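PDB 4HBR: putative periplasmic protein from Bacteroides eggerthii, which is of unknown function but is a putative periplasmic protein of the PF11396 family, probably with a fold like that of the beta-lactamase inhibitor protein. Local coordinates for residues A[50-53]-A[54-57]. Numbering follows the deposited sequence.
Sequences AEWV and MKQT
Lys55 lies over one face of the Trp52 indole, three residues back along the same strand, and its aliphatic chain climbs across the six-membered ring. CB starts at the rim, 4.1 Å from CZ3 of Trp52. CG makes the closest approach, 3.4 Å from the same CZ3, and sits nearly as close to CE3. CD follows at 3.7 Å from CZ3 and also reaches CH2. CE then stands almost straight above the ring, 3.7 Å from its centroid and 10° off the normal, in a CH-pi contact. NZ, at the end of this extended chain, is 4.4 Å from the centroid and still over the face, a cation-pi interaction in which the ring's pi electrons probably help to stabilise the ammonium charge. A classic beta bulge makes the pairing possible: in strand 52-58, Val53 and Met54 lie together opposite Trp45 of the neighbouring strand 40-46, and both share backbone hydrogen bonds with it. Val53, with psi of -18°, turns the chain so that its side chain and that of Met54 point to one side of the sheet, and Trp52 and Lys55 emerge together on the other. With chi1 at 82°, the indole swings forward along the strand; its CE3 comes obliquely to the backbone N of Met54, 3.6 Å away. Beyond the pair, Trp52 also packs on Met15 of helix 6-15, and Lys55 on Tyr16 just after it. On the opposite side of the sheet the buried selenomethionine Met54 reaches Val89 and Phe91, while Val53 touches Leu140.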
loop_
_atom_site.group_PDB
_atom_site.type_symbol
_atom_site.label_atom_id
_atom_site.label_comp_id
_atom_site.label_asym_id
_atom_site.label_seq_id
_atom_site.Cartn_x
_atom_site.Cartn_y
_atom_site.Cartn_z
ATOM N N ALA A 50 -2.004 -15.687 12.745
ATOM C CA ALA A 50 -0.835 -15.675 11.850
ATOM C C ALA A 50 -1.177 -15.906 10.355
ATOM O O ALA A 50 -0.349 -16.429 9.605
ATOM C CB ALA A 50 0.221 -16.682 12.312
ATOM N N GLU A 51 -2.357 -15.463 9.916
ATOM C CA GLU A 51 -2.756 -15.551 8.510
ATOM C C GLU A 51 -2.499 -14.190 7.864
ATOM O O GLU A 51 -3.016 -13.186 8.361
ATOM C CB GLU A 51 -4.245 -15.954 8.362
ATOM C CG GLU A 51 -4.665 -17.222 9.091
ATOM C CD GLU A 51 -6.066 -17.251 9.693
ATOM O OE1 GLU A 51 -6.646 -16.175 9.975
ATOM O OE2 GLU A 51 -6.566 -18.375 9.932
ATOM N N TRP A 52 -1.690 -14.134 6.800
ATOM C CA TRP A 52 -1.436 -12.853 6.132
ATOM C C TRP A 52 -2.681 -12.507 5.284
ATOM O O TRP A 52 -3.280 -13.404 4.684
ATOM C CB TRP A 52 -0.113 -12.850 5.323
ATOM C CG TRP A 52 -0.195 -13.464 3.952
ATOM C CD1 TRP A 52 -0.006 -14.783 3.625
ATOM C CD2 TRP A 52 -0.427 -12.769 2.709
ATOM N NE1 TRP A 52 -0.111 -14.957 2.257
ATOM C CE2 TRP A 52 -0.366 -13.735 1.671
ATOM C CE3 TRP A 52 -0.656 -11.417 2.367
ATOM C CZ2 TRP A 52 -0.543 -13.393 0.325
ATOM C CZ3 TRP A 52 -0.830 -11.086 1.027
ATOM C CH2 TRP A 52 -0.773 -12.065 0.028
ATOM N N VAL A 53 -3.106 -11.234 5.309
ATOM C CA VAL A 53 -4.328 -10.791 4.629
ATOM C C VAL A 53 -4.049 -9.672 3.615
ATOM O O VAL A 53 -4.889 -9.400 2.761
ATOM C CB VAL A 53 -5.437 -10.372 5.640
ATOM C CG1 VAL A 53 -5.949 -11.579 6.435
ATOM C CG2 VAL A 53 -4.961 -9.269 6.581
HETATM N N MSE A 54 -2.906 -9.002 3.734
HETATM C CA MSE A 54 -2.548 -7.925 2.828
HETATM C C MSE A 54 -1.051 -7.659 2.851
HETATM O O MSE A 54 -0.410 -7.749 3.895
HETATM C CB MSE A 54 -3.326 -6.632 3.166
HETATM C CG MSE A 54 -2.996 -5.452 2.232
HETATM SE SE MSE A 54 -4.226 -3.972 2.334
HETATM C CE MSE A 54 -4.028 -3.386 4.119
ATOM N N LYS A 55 -0.518 -7.299 1.685
ATOM C CA LYS A 55 0.864 -6.878 1.465
ATOM C C LYS A 55 0.830 -5.536 0.760
ATOM O O LYS A 55 -0.024 -5.334 -0.114
ATOM C CB LYS A 55 1.622 -7.875 0.575
ATOM C CG LYS A 55 2.024 -9.182 1.173
ATOM C CD LYS A 55 2.625 -10.050 0.068
ATOM C CE LYS A 55 2.902 -11.467 0.528
ATOM N NZ LYS A 55 3.353 -12.342 -0.599
ATOM N N GLN A 56 1.772 -4.640 1.089
ATOM C CA GLN A 56 1.923 -3.355 0.408
ATOM C C GLN A 56 3.387 -3.104 0.122
ATOM O O GLN A 56 4.232 -3.319 0.999
ATOM C CB GLN A 56 1.310 -2.202 1.209
ATOM C CG GLN A 56 -0.214 -2.210 1.188
ATOM C CD GLN A 56 -0.829 -1.044 1.890
ATOM O OE1 GLN A 56 -0.156 -0.095 2.317
ATOM N NE2 GLN A 56 -2.130 -1.120 2.065
ATOM N N THR A 57 3.696 -2.703 -1.132
ATOM C CA THR A 57 5.048 -2.380 -1.624
ATOM C C THR A 57 5.020 -0.935 -2.102
ATOM O O THR A 57 4.287 -0.633 -3.050
ATOM C CB THR A 57 5.464 -3.370 -2.741
ATOM O OG1 THR A 57 5.486 -4.687 -2.205
ATOM C CG2 THR A 57 6.814 -3.059 -3.363
#